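N-formylglutamate amidohydrolase (Ralstonia eutropha, PDB 2Q7S) binds a zinc ion and probably hydrolyses the amide bond of N-formylglutamate or a related substrate. Local coordinates at residues G53-V58 / N170-P175; P31-F36 / L72-F77; L190-L195 / E250-L255; P254-E259 / E266-L271. One frame throughout, in Å; residues are numbered along the deposited sequence.

Contact 1 (G53-V58 / N170-P175). With ZN (zinc ion), chain C.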
loop_
_atom_site.group_PDB
_atom_site.type_symbol
_atom_site.label_atom_id
_atom_site.label_comp_id
_atom_site.label_asym_id
_atom_site.label_seq_id
_atom_site.Cartn_x
_atom_site.Cartn_y
_atom_site.Cartn_z
ATOM N N GLY A 53 10.357 -7.820 1.040
ATOM C CA GLY A 53 9.354 -6.923 0.397
ATOM C C GLY A 53 7.983 -6.783 1.054
ATOM O O GLY A 53 7.075 -6.128 0.499
ATOM N N GLU A 54 7.798 -7.420 2.215
ATOM C CA GLU A 54 6.593 -7.267 2.974
ATOM C C GLU A 54 6.578 -5.925 3.697
ATOM O O GLU A 54 7.528 -5.568 4.380
ATOM C CB GLU A 54 6.494 -8.295 4.097
ATOM C CG GLU A 54 6.422 -9.696 3.755
ATOM C CD GLU A 54 6.366 -10.561 5.001
ATOM O OE1 GLU A 54 6.408 -10.030 6.138
ATOM O OE2 GLU A 54 6.271 -11.775 4.822
ATOM N N ASP A 55 5.486 -5.217 3.560
ATOM C CA ASP A 55 5.147 -4.139 4.474
ATOM C C ASP A 55 4.428 -4.703 5.732
ATOM O O ASP A 55 3.250 -4.410 5.972
ATOM C CB ASP A 55 4.217 -3.149 3.817
ATOM C CG ASP A 55 4.797 -2.526 2.613
ATOM O OD1 ASP A 55 5.841 -3.019 2.084
ATOM O OD2 ASP A 55 4.116 -1.593 2.165
ATOM N N THR A 56 5.186 -5.465 6.511
ATOM C CA THR A 56 4.639 -6.264 7.627
ATOM C C THR A 56 3.975 -5.380 8.696
ATOM O O THR A 56 4.460 -4.267 9.019
ATOM C CB THR A 56 5.754 -7.152 8.263
ATOM O OG1 THR A 56 6.638 -7.567 7.235
ATOM C CG2 THR A 56 5.201 -8.376 9.003
ATOM N N HIS A 57 2.850 -5.896 9.210
ATOM C CA HIS A 57 2.041 -5.286 10.278
ATOM C C HIS A 57 1.347 -3.957 9.944
ATOM O O HIS A 57 0.732 -3.388 10.815
ATOM C CB HIS A 57 2.880 -5.046 11.527
ATOM C CG HIS A 57 3.696 -6.210 11.960
ATOM N ND1 HIS A 57 3.142 -7.441 12.236
ATOM C CD2 HIS A 57 5.024 -6.325 12.206
ATOM C CE1 HIS A 57 4.106 -8.283 12.583
ATOM N NE2 HIS A 57 5.252 -7.627 12.592
ATOM N N VAL A 58 1.474 -3.461 8.708
ATOM C CA VAL A 58 0.932 -2.122 8.349
ATOM C C VAL A 58 -0.556 -2.056 8.527
ATOM O O VAL A 58 -1.118 -1.054 8.976
ATOM C CB VAL A 58 1.316 -1.697 6.891
ATOM C CG1 VAL A 58 0.423 -0.585 6.404
ATOM C CG2 VAL A 58 2.776 -1.262 6.910
ATOM N N ASN A 170 -3.624 4.840 0.768
ATOM C CA ASN A 170 -2.857 3.682 0.340
ATOM C C ASN A 170 -1.642 3.541 1.298
ATOM O O ASN A 170 -0.790 4.425 1.368
ATOM C CB ASN A 170 -2.445 3.939 -1.140
ATOM C CG ASN A 170 -1.819 2.748 -1.803
ATOM O OD1 ASN A 170 -0.634 2.780 -2.147
ATOM N ND2 ASN A 170 -2.589 1.707 -2.014
ATOM N N LEU A 171 -1.576 2.448 2.062
ATOM C CA LEU A 171 -0.776 2.387 3.246
ATOM C C LEU A 171 0.410 1.463 3.068
ATOM O O LEU A 171 0.231 0.323 2.642
ATOM C CB LEU A 171 -1.665 1.873 4.433
ATOM C CG LEU A 171 -2.944 2.675 4.709
ATOM C CD1 LEU A 171 -3.813 2.036 5.823
ATOM C CD2 LEU A 171 -2.640 4.114 5.034
ATOM N N HIS A 172 1.605 1.927 3.477
ATOM C CA HIS A 172 2.855 1.199 3.270
ATOM C C HIS A 172 3.821 1.389 4.404
ATOM O O HIS A 172 3.643 2.233 5.286
ATOM C CB HIS A 172 3.560 1.684 1.967
ATOM C CG HIS A 172 2.744 1.461 0.768
ATOM N ND1 HIS A 172 2.902 0.355 -0.041
ATOM C CD2 HIS A 172 1.677 2.136 0.301
ATOM C CE1 HIS A 172 1.978 0.388 -0.978
ATOM N NE2 HIS A 172 1.224 1.453 -0.793
ATOM N N SER A 173 4.827 0.543 4.388
ATOM C CA SER A 173 6.079 0.813 5.092
ATOM C C SER A 173 7.274 0.600 4.163
ATOM O O SER A 173 7.223 -0.149 3.204
ATOM C CB SER A 173 6.189 -0.075 6.336
ATOM O OG SER A 173 6.409 -1.408 5.971
HETATM N N MSE A 174 8.386 1.175 4.538
HETATM C CA MSE A 174 9.548 1.181 3.706
HETATM C C MSE A 174 10.802 0.894 4.548
HETATM O O MSE A 174 10.864 1.251 5.756
HETATM C CB MSE A 174 9.630 2.542 2.996
HETATM C CG MSE A 174 9.451 3.712 3.898
HETATM SE SE MSE A 174 9.725 5.433 3.022
HETATM C CE MSE A 174 9.742 6.301 4.744
ATOM N N PRO A 175 11.816 0.269 3.927
ATOM C CA PRO A 175 13.069 0.011 4.606
ATOM C C PRO A 175 13.910 1.255 4.769
ATOM O O PRO A 175 13.708 2.268 4.072
ATOM C CB PRO A 175 13.756 -1.001 3.679
ATOM C CG PRO A 175 13.220 -0.676 2.360
ATOM C CD PRO A 175 11.817 -0.256 2.556
HETATM ZN ZN ZN C . 4.319 -1.013 0.179
#

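Contact 2 (P31-F36 / L72-F77). With ZN (zinc ion), chain C.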
loop_
_atom_site.group_PDB
_atom_site.type_symbol
_atom_site.label_atom_id
_atom_site.label_comp_id
_atom_site.label_asym_id
_atom_site.label_seq_id
_atom_site.Cartn_x
_atom_site.Cartn_y
_atom_site.Cartn_z
ATOM N N PRO A 31 -1.951 -2.970 0.756
ATOM C CA PRO A 31 -1.728 -4.017 -0.278
ATOM C C PRO A 31 -0.541 -4.966 -0.043
ATOM O O PRO A 31 -0.418 -5.978 -0.718
ATOM C CB PRO A 31 -1.484 -3.197 -1.548
ATOM C CG PRO A 31 -0.935 -1.911 -1.044
ATOM C CD PRO A 31 -1.554 -1.627 0.287
ATOM N N HIS A 32 0.363 -4.577 0.846
ATOM C CA HIS A 32 1.646 -5.196 0.985
ATOM C C HIS A 32 1.904 -5.932 2.262
ATOM O O HIS A 32 2.992 -6.441 2.432
ATOM C CB HIS A 32 2.686 -4.125 0.772
ATOM C CG HIS A 32 2.728 -3.643 -0.632
ATOM N ND1 HIS A 32 3.347 -2.479 -0.999
ATOM C CD2 HIS A 32 2.216 -4.178 -1.769
ATOM C CE1 HIS A 32 3.225 -2.314 -2.307
ATOM N NE2 HIS A 32 2.554 -3.338 -2.801
ATOM N N SER A 33 0.890 -5.988 3.141
ATOM C CA SER A 33 1.021 -6.549 4.462
ATOM C C SER A 33 0.751 -8.052 4.554
ATOM O O SER A 33 0.869 -8.621 5.640
ATOM C CB SER A 33 0.160 -5.797 5.483
ATOM O OG SER A 33 -1.202 -5.669 5.093
ATOM N N GLY A 34 0.421 -8.683 3.434
ATOM C CA GLY A 34 0.138 -10.094 3.434
ATOM C C GLY A 34 1.341 -10.970 3.681
ATOM O O GLY A 34 2.392 -10.758 3.080
ATOM N N THR A 35 1.169 -11.969 4.556
ATOM C CA THR A 35 2.247 -12.882 4.970
ATOM C C THR A 35 1.901 -14.373 4.774
ATOM O O THR A 35 2.650 -15.243 5.217
ATOM C CB THR A 35 2.549 -12.722 6.442
ATOM O OG1 THR A 35 1.347 -12.983 7.164
ATOM C CG2 THR A 35 3.076 -11.303 6.765
ATOM N N PHE A 36 0.789 -14.668 4.098
ATOM C CA PHE A 36 0.389 -16.060 3.817
ATOM C C PHE A 36 0.858 -16.445 2.416
ATOM O O PHE A 36 0.225 -16.080 1.442
ATOM C CB PHE A 36 -1.133 -16.256 3.951
ATOM C CG PHE A 36 -1.681 -15.951 5.336
ATOM C CD1 PHE A 36 -2.102 -14.677 5.676
ATOM C CD2 PHE A 36 -1.773 -16.956 6.293
ATOM C CE1 PHE A 36 -2.613 -14.393 6.952
ATOM C CE2 PHE A 36 -2.289 -16.689 7.587
ATOM C CZ PHE A 36 -2.708 -15.419 7.917
ATOM N N LEU A 72 -11.085 -0.495 6.100
ATOM C CA LEU A 72 -9.733 -0.965 5.921
ATOM C C LEU A 72 -9.698 -2.313 5.217
ATOM O O LEU A 72 -10.118 -3.348 5.743
ATOM C CB LEU A 72 -8.993 -0.963 7.251
ATOM C CG LEU A 72 -7.531 -1.443 7.180
ATOM C CD1 LEU A 72 -6.613 -0.619 6.304
ATOM C CD2 LEU A 72 -7.008 -1.459 8.613
ATOM N N LEU A 73 -9.161 -2.260 4.005
ATOM C CA LEU A 73 -8.842 -3.436 3.220
ATOM C C LEU A 73 -7.342 -3.860 3.294
ATOM O O LEU A 73 -6.439 -3.064 3.141
ATOM C CB LEU A 73 -9.235 -3.189 1.775
ATOM C CG LEU A 73 -8.824 -4.245 0.699
ATOM C CD1 LEU A 73 -9.601 -5.602 0.827
ATOM C CD2 LEU A 73 -9.035 -3.681 -0.681
ATOM N N ALA A 74 -7.099 -5.154 3.505
ATOM C CA ALA A 74 -5.731 -5.629 3.526
ATOM C C ALA A 74 -5.537 -6.977 2.825
ATOM O O ALA A 74 -6.326 -7.909 3.032
ATOM C CB ALA A 74 -5.241 -5.670 4.964
ATOM N N ALA A 75 -4.470 -7.076 2.021
ATOM C CA ALA A 75 -4.077 -8.334 1.349
ATOM C C ALA A 75 -3.545 -9.413 2.302
ATOM O O ALA A 75 -2.797 -9.115 3.235
ATOM C CB ALA A 75 -3.032 -8.072 0.265
ATOM N N THR A 76 -3.920 -10.665 2.084
ATOM C CA THR A 76 -3.405 -11.757 2.923
ATOM C C THR A 76 -2.269 -12.501 2.184
ATOM O O THR A 76 -1.442 -13.173 2.793
ATOM C CB THR A 76 -4.506 -12.776 3.353
ATOM O OG1 THR A 76 -5.172 -13.238 2.201
ATOM C CG2 THR A 76 -5.562 -12.175 4.299
ATOM N N PHE A 77 -2.234 -12.349 0.867
ATOM C CA PHE A 77 -1.177 -12.916 0.050
ATOM C C PHE A 77 0.001 -11.963 0.024
ATOM O O PHE A 77 -0.190 -10.752 0.207
ATOM C CB PHE A 77 -1.650 -13.185 -1.363
ATOM C CG PHE A 77 -2.263 -12.014 -2.027
ATOM C CD1 PHE A 77 -3.638 -11.749 -1.846
ATOM C CD2 PHE A 77 -1.506 -11.158 -2.825
ATOM C CE1 PHE A 77 -4.217 -10.676 -2.367
ATOM C CE2 PHE A 77 -2.126 -10.068 -3.397
ATOM C CZ PHE A 77 -3.466 -9.834 -3.195
HETATM ZN ZN ZN C . 4.319 -1.013 0.179
HETATM O O HOH W 1 0.617 -8.344 0.505
HETATM O O HOH W 2 -2.522 -7.822 5.571
#

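Contact 3 (L190-L195 / E250-L255)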
loop_
_atom_site.group_PDB
_atom_site.type_symbol
_atom_site.label_atom_id
_atom_site.label_comp_id
_atom_site.label_asym_id
_atom_site.label_seq_id
_atom_site.Cartn_x
_atom_site.Cartn_y
_atom_site.Cartn_z
ATOM N N LEU A 190 16.023 9.873 4.644
ATOM C CA LEU A 190 14.693 9.351 4.494
ATOM C C LEU A 190 13.831 9.751 5.689
ATOM O O LEU A 190 14.280 9.628 6.827
ATOM C CB LEU A 190 14.781 7.831 4.424
ATOM C CG LEU A 190 13.484 7.161 4.072
ATOM C CD1 LEU A 190 13.008 7.559 2.636
ATOM C CD2 LEU A 190 13.639 5.657 4.159
ATOM N N ALA A 191 12.609 10.247 5.415
ATOM C CA ALA A 191 11.721 10.721 6.473
ATOM C C ALA A 191 11.081 9.509 7.159
ATOM O O ALA A 191 11.149 8.354 6.678
ATOM C CB ALA A 191 10.674 11.657 5.913
ATOM N N ASP A 192 10.453 9.779 8.295
ATOM C CA ASP A 192 9.747 8.762 9.003
ATOM C C ASP A 192 8.462 8.398 8.254
ATOM O O ASP A 192 8.054 7.242 8.280
ATOM C CB ASP A 192 9.418 9.230 10.419
ATOM C CG ASP A 192 10.634 9.422 11.271
ATOM O OD1 ASP A 192 11.577 8.651 11.111
ATOM O OD2 ASP A 192 10.618 10.316 12.130
ATOM N N PHE A 193 7.816 9.408 7.662
ATOM C CA PHE A 193 6.597 9.286 6.832
ATOM C C PHE A 193 6.890 9.945 5.514
ATOM O O PHE A 193 7.432 11.051 5.494
ATOM C CB PHE A 193 5.427 10.021 7.448
ATOM C CG PHE A 193 4.797 9.286 8.584
ATOM C CD1 PHE A 193 5.356 9.322 9.840
ATOM C CD2 PHE A 193 3.659 8.507 8.375
ATOM C CE1 PHE A 193 4.803 8.590 10.890
ATOM C CE2 PHE A 193 3.074 7.804 9.456
ATOM C CZ PHE A 193 3.652 7.851 10.679
ATOM N N VAL A 194 6.557 9.272 4.421
ATOM C CA VAL A 194 6.544 9.855 3.092
ATOM C C VAL A 194 5.106 9.824 2.596
ATOM O O VAL A 194 4.419 8.780 2.696
ATOM C CB VAL A 194 7.508 9.126 2.072
ATOM C CG1 VAL A 194 7.463 9.780 0.674
ATOM C CG2 VAL A 194 8.949 9.128 2.607
ATOM N N LEU A 195 4.665 10.977 2.105
ATOM C CA LEU A 195 3.297 11.173 1.590
ATOM C C LEU A 195 3.382 11.403 0.078
ATOM O O LEU A 195 3.980 12.344 -0.359
ATOM C CB LEU A 195 2.669 12.394 2.260
ATOM C CG LEU A 195 2.620 12.361 3.773
ATOM C CD1 LEU A 195 1.995 13.674 4.339
ATOM C CD2 LEU A 195 1.883 11.115 4.273
ATOM N N GLU A 250 3.732 6.262 3.488
ATOM C CA GLU A 250 4.823 5.299 3.732
ATOM C C GLU A 250 5.485 5.530 5.088
ATOM O O GLU A 250 5.868 6.618 5.373
ATOM C CB GLU A 250 5.880 5.441 2.637
ATOM C CG GLU A 250 5.389 5.209 1.236
ATOM C CD GLU A 250 5.756 3.876 0.676
ATOM O OE1 GLU A 250 6.441 3.090 1.367
ATOM O OE2 GLU A 250 5.332 3.596 -0.459
ATOM N N ILE A 251 5.614 4.482 5.899
ATOM C CA ILE A 251 6.209 4.541 7.206
ATOM C C ILE A 251 7.588 3.853 7.222
ATOM O O ILE A 251 7.724 2.659 6.894
ATOM C CB ILE A 251 5.262 3.826 8.239
ATOM C CG1 ILE A 251 3.888 4.490 8.267
ATOM C CG2 ILE A 251 5.829 3.780 9.628
ATOM C CD1 ILE A 251 2.950 3.834 9.224
ATOM N N ARG A 252 8.607 4.574 7.678
ATOM C CA ARG A 252 9.943 4.000 7.879
ATOM C C ARG A 252 9.843 2.829 8.904
ATOM O O ARG A 252 9.533 2.989 10.073
ATOM C CB ARG A 252 10.906 5.084 8.366
ATOM C CG ARG A 252 12.393 4.821 8.207
ATOM C CD ARG A 252 13.197 6.113 8.437
ATOM N NE ARG A 252 13.076 6.663 9.795
ATOM C CZ ARG A 252 13.902 6.352 10.795
ATOM N NH1 ARG A 252 14.868 5.463 10.622
ATOM N NH2 ARG A 252 13.757 6.918 11.975
ATOM N N ARG A 253 10.164 1.642 8.437
ATOM C CA ARG A 253 9.996 0.386 9.163
ATOM C C ARG A 253 10.612 0.284 10.542
ATOM O O ARG A 253 9.965 -0.296 11.424
ATOM C CB ARG A 253 10.483 -0.787 8.277
ATOM C CG ARG A 253 9.443 -1.207 7.260
ATOM C CD ARG A 253 10.044 -2.140 6.205
ATOM N NE ARG A 253 9.156 -2.357 5.072
ATOM C CZ ARG A 253 9.567 -2.968 3.958
ATOM N NH1 ARG A 253 10.792 -3.431 3.894
ATOM N NH2 ARG A 253 8.748 -3.145 2.962
ATOM N N PRO A 254 11.843 0.842 10.757
ATOM C CA PRO A 254 12.480 0.799 12.081
ATOM C C PRO A 254 11.629 1.381 13.175
ATOM O O PRO A 254 11.755 0.975 14.325
ATOM C CB PRO A 254 13.785 1.598 11.901
ATOM C CG PRO A 254 14.095 1.508 10.545
ATOM C CD PRO A 254 12.738 1.489 9.793
ATOM N N LEU A 255 10.733 2.285 12.799
ATOM C CA LEU A 255 9.769 2.881 13.724
ATOM C C LEU A 255 8.881 1.878 14.457
ATOM O O LEU A 255 8.310 2.207 15.479
ATOM C CB LEU A 255 8.864 3.863 12.984
ATOM C CG LEU A 255 9.505 5.133 12.410
ATOM C CD1 LEU A 255 8.427 5.981 11.773
ATOM C CD2 LEU A 255 10.195 5.900 13.489
#

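Contact 4 (P254-E259 / E266-L271)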
loop_
_atom_site.group_PDB
_atom_site.type_symbol
_atom_site.label_atom_id
_atom_site.label_comp_id
_atom_site.label_asym_id
_atom_site.label_seq_id
_atom_site.Cartn_x
_atom_site.Cartn_y
_atom_site.Cartn_z
ATOM N N PRO A 254 11.843 0.842 10.757
ATOM C CA PRO A 254 12.480 0.799 12.081
ATOM C C PRO A 254 11.629 1.381 13.175
ATOM O O PRO A 254 11.755 0.975 14.325
ATOM C CB PRO A 254 13.785 1.598 11.901
ATOM C CG PRO A 254 14.095 1.508 10.545
ATOM C CD PRO A 254 12.738 1.489 9.793
ATOM N N LEU A 255 10.733 2.285 12.799
ATOM C CA LEU A 255 9.769 2.881 13.724
ATOM C C LEU A 255 8.881 1.878 14.457
ATOM O O LEU A 255 8.310 2.207 15.479
ATOM C CB LEU A 255 8.864 3.863 12.984
ATOM C CG LEU A 255 9.505 5.133 12.410
ATOM C CD1 LEU A 255 8.427 5.981 11.773
ATOM C CD2 LEU A 255 10.195 5.900 13.489
ATOM N N TYR A 256 8.687 0.691 13.900
ATOM C CA TYR A 256 7.761 -0.266 14.503
ATOM C C TYR A 256 8.179 -1.731 14.511
ATOM O O TYR A 256 7.639 -2.490 15.301
ATOM C CB TYR A 256 6.376 -0.124 13.845
ATOM C CG TYR A 256 6.260 -0.635 12.442
ATOM C CD1 TYR A 256 6.510 0.195 11.366
ATOM C CD2 TYR A 256 5.873 -1.931 12.203
ATOM C CE1 TYR A 256 6.354 -0.268 10.068
ATOM C CE2 TYR A 256 5.748 -2.421 10.933
ATOM C CZ TYR A 256 5.980 -1.569 9.848
ATOM O OH TYR A 256 5.831 -2.062 8.570
HETATM N N MSE A 257 9.148 -2.118 13.680
HETATM C CA MSE A 257 9.597 -3.505 13.618
HETATM C C MSE A 257 11.092 -3.607 13.443
HETATM O O MSE A 257 11.771 -2.627 13.075
HETATM C CB MSE A 257 8.914 -4.247 12.470
HETATM C CG MSE A 257 9.096 -3.561 11.172
HETATM SE SE MSE A 257 8.432 -4.528 9.604
HETATM C CE MSE A 257 10.061 -5.133 8.778
ATOM N N GLU A 258 11.578 -4.815 13.689
ATOM C CA GLU A 258 12.970 -5.173 13.440
ATOM C C GLU A 258 13.064 -5.753 12.044
ATOM O O GLU A 258 12.474 -6.790 11.743
ATOM C CB GLU A 258 13.460 -6.182 14.471
ATOM C CG GLU A 258 13.470 -5.650 15.869
ATOM C CD GLU A 258 14.426 -4.475 16.012
ATOM O OE1 GLU A 258 15.589 -4.618 15.562
ATOM O OE2 GLU A 258 14.025 -3.424 16.559
ATOM N N GLU A 259 13.789 -5.062 11.175
ATOM C CA GLU A 259 13.791 -5.410 9.748
ATOM C C GLU A 259 14.302 -6.824 9.457
ATOM O O GLU A 259 13.842 -7.474 8.523
ATOM C CB GLU A 259 14.542 -4.347 8.940
ATOM C CG GLU A 259 13.851 -2.932 8.999
ATOM C CD GLU A 259 14.081 -2.124 7.725
ATOM O OE1 GLU A 259 13.545 -2.592 6.683
ATOM O OE2 GLU A 259 14.811 -1.075 7.758
ATOM N N GLU A 266 9.621 -2.037 20.140
ATOM C CA GLU A 266 9.091 -1.180 21.192
ATOM C C GLU A 266 8.333 0.054 20.638
ATOM O O GLU A 266 7.442 0.590 21.301
ATOM C CB GLU A 266 10.235 -0.758 22.123
ATOM C CG GLU A 266 11.341 0.043 21.417
ATOM N N GLY A 267 8.669 0.473 19.416
ATOM C CA GLY A 267 8.012 1.582 18.764
ATOM C C GLY A 267 6.655 1.206 18.198
ATOM O O GLY A 267 5.839 2.104 17.925
ATOM N N PHE A 268 6.372 -0.091 18.029
ATOM C CA PHE A 268 5.073 -0.484 17.466
ATOM C C PHE A 268 3.887 0.173 18.208
ATOM O O PHE A 268 3.054 0.828 17.597
ATOM C CB PHE A 268 4.865 -2.023 17.442
ATOM C CG PHE A 268 3.584 -2.421 16.761
ATOM C CD1 PHE A 268 3.546 -2.630 15.390
ATOM C CD2 PHE A 268 2.393 -2.516 17.478
ATOM C CE1 PHE A 268 2.327 -2.946 14.746
ATOM C CE2 PHE A 268 1.196 -2.827 16.832
ATOM C CZ PHE A 268 1.176 -3.060 15.460
ATOM N N ALA A 269 3.810 -0.052 19.521
ATOM C CA ALA A 269 2.703 0.404 20.358
ATOM C C ALA A 269 2.472 1.903 20.282
ATOM O O ALA A 269 1.345 2.362 20.088
ATOM C CB ALA A 269 2.947 0.010 21.821
ATOM N N THR A 270 3.545 2.651 20.458
ATOM C CA THR A 270 3.514 4.122 20.391
ATOM C C THR A 270 3.162 4.617 18.998
ATOM O O THR A 270 2.374 5.570 18.851
ATOM C CB THR A 270 4.850 4.773 20.944
ATOM O OG1 THR A 270 5.966 4.325 20.178
ATOM C CG2 THR A 270 5.071 4.365 22.350
ATOM N N LEU A 271 3.648 3.946 17.938
ATOM C CA LEU A 271 3.266 4.369 16.597
ATOM C C LEU A 271 1.797 4.106 16.290
ATOM O O LEU A 271 1.085 4.981 15.740
ATOM C CB LEU A 271 4.145 3.698 15.537
ATOM C CG LEU A 271 3.876 4.158 14.119
ATOM C CD1 LEU A 271 4.232 5.639 13.962
ATOM C CD2 LEU A 271 4.636 3.252 13.156
#

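Contact 1 (G53-V58 / N170-P175)
Asp55 and His172 meet at the zinc ion, each giving it one atom. Asp55 OD2 lies 2.1 Å from the zinc and His172 ND1 2.0 Å from it, which brings the two ligand atoms close to each other without any bond between them. In Asp55 the carboxylate carbon stands anti to the carbonyl carbon, beside the backbone N (chi1 -60°), and from there the side chain reaches toward strand 170-174. Its OD2 is gripped a second time: Ser173 N donates to it at 3.2 Å with an N-H...O angle of 155°, coming from well above the carboxylate plane. The other oxygen, OD1, forms a salt bridge with Arg253, so both ends of the carboxylate are held, and the nearby positive charge probably draws electron density away from the zinc-bound group.

The imidazole of His172 is fixed from its far side as well. Its NE2 donates, nearly in the ring plane, to Asn170 OD1 at 2.7 Å, a second-shell bond that restrains rotation of the ring and leaves ND1 to the metal. Beside the metal ligands the packing is apolar: Val58 CG1 meets Leu171 CB at 3.8 Å, while Val58 CG2 sits against Ser173 CB at 3.7 Å. Ser173 OG lies beside CA and CB of Asp55 and has its hydrogen bonds with Tyr256 and Arg253. With His32 as the third protein ligand, this is a mononuclear site of two histidines and an aspartate, consistent with the membership of this family in the zinc exopeptidase clan, built from loops and a strand end at the C-terminal edge of parallel strands.

Contact 2 (P31-F36 / L72-F77)
A first torsion of -60° sets CG of Phe36 anti to its carbonyl carbon and brings the ring across the side chain of Thr76, with CD1 3.8 Å from Thr76 CB. The same turn places the ring edge by the Thr76 carbonyl oxygen, which lies near the ring plane. That oxygen is also the acceptor of the direct backbone bond here: Phe36 N donates to Thr76 O at 3.0 Å, with an angle of 153° at the hydrogen and the carbonyl pointing almost straight at the nitrogen. Thr76 OG1 turns to Ala12 O instead.

By CA positions the two segments come nearest at Gly34 and Thr76. Gly34, having no side chain, lies directly against the backbone of Ala75, Thr76 and Phe77, its CA facing Phe77 O at 3.3 Å in a CA-H...O contact. Two waters fill in around it. One accepts a hydrogen bond from Gly34 N and lies within hydrogen-bonding distance of Pro31 O and Phe77 O, though it has more acceptors around it than protons to give; the other joins Ser33 OG, at 2.6 Å, to Ala75 O, at 2.7 Å. Ser33 OG is further held by Ser30. The methyl of Ala75 touches Pro31 O, 3.5 Å from its CB, and also lies over one face of the Phe77 ring, toward its rim.

His32 leaves this packing in the other direction. With CG anti to its carbonyl carbon (chi1 -69°), its ring lies with one face over Pro31 CG; ND1 binds the zinc ion at 2.1 Å and NE2 bonds Asp83. The segment 31-36 is thus the metal-binding loop that follows strand 26-30, seated on the end of the neighbouring parallel strand 71-75 beside the zinc site.

Contact 3 (L190-L195 / E250-L255)
The guanidinium of Arg252 and the carboxylate of Asp192 lie nearly coplanar, their planes 27° apart, and meet along the guanidinium edge. NE and NH2 both donate to the one oxygen OD1 of Asp192, at 2.8 Å and 2.9 Å, each with the acceptor almost exactly in the guanidinium plane. This is a side-on salt bridge forked on a single oxygen. Ala191 O also lies near that plane, 3.5 Å from Arg252 CD, but it is buried here without a hydrogen-bonding partner. The ring of Phe193 is met obliquely by Ile251, whose CG1 comes within 3.6 Å of CE2; these two side chains run side by side, pointing the same way, while the ring of Tyr220 meets that of Phe193 edge-to-face.

Arg252 reaches its partner by a bend at chi3 (63°) in an otherwise extended chain. Its backbone is tied to the same residue, N donating to Asp192 O along an almost straight line (175°). Further along, Val194 and Glu250 form an antiparallel hydrogen-bonded pair, with Glu250 N to Val194 O at 2.7 Å and Val194 N to Glu250 O at 2.9 Å. Phe193 and Ile251 make the adjacent non-hydrogen-bonded pair. Leu255 CD1 covers Asp192 CB at 3.7 Å where the chain leaves the strand.

Strand 193-196 lies between strands 244-252 and 222-224 in the large mixed sheet. Phe193 and Ile251 face Leu271 and Leu275 of helix 267-289, whereas Glu250, on the other face, bonds Gln248 NE2 through OE2 and extends toward His172 of strand 166-174.

Contact 4 (P254-E259 / E266-L271)
Tyr256 and Leu271 join the turn after strand 244-252 to the first turns of the C-terminal helix 267-289, closing a strand-to-helix connection that passes through a small two-stranded hairpin, 257-258 with 263-264. The tight part begins with backbone on backbone: Gly267, without a side chain, lets Leu255 O come within 3.3 Å of its C, and Gly267 CA makes a CA-H...O contact with the same oxygen. Next to it the packing is apolar. Leu271 CD2 sits 3.9 Å from Tyr256 CB and obliquely beside the ring, and Phe268, about one turn earlier on the helix, brings CD1 to 4.0 Å from Tyr256 CD2. At Phe268 it is the ring edge that receives the tyrosine. CG of Tyr256 stands between the backbone N and the carbonyl carbon (chi1 72°), which carries the ring away from the helix start, toward Val58 and Leu61; its hydroxyl is bonded to Thr56 and Ser173.

The looser side is at the partly exposed side chain of Leu255. No hydrogen bond spans the two segments, and here the approach is a wider apolar one, with Leu255 CB 4.3 Å from Leu271 CD2.

In the fold
From the N terminus, strand 26-30 runs into the loop 31-36, and contact 2 closes the chain back on it at strand 71-75. Contact 1 starts within the span 31-77 that contact 2 closes, at 53-58, and closes far later on strand 166-174, so contacts 1 and 2 cross; they meet at the zinc ion, and Asp55 N bonds His32 O. Contact 3 then opens and closes in series, pairing strand 193-196 with 244-252, which is the neighbour of 166-174. Contact 4 begins on the residues where contact 3 ends, sharing Pro254 and Leu255, and ties the helix 267-289 to the sheet. Tyr256 reaches back from contact 4 to Thr56 in contact 1.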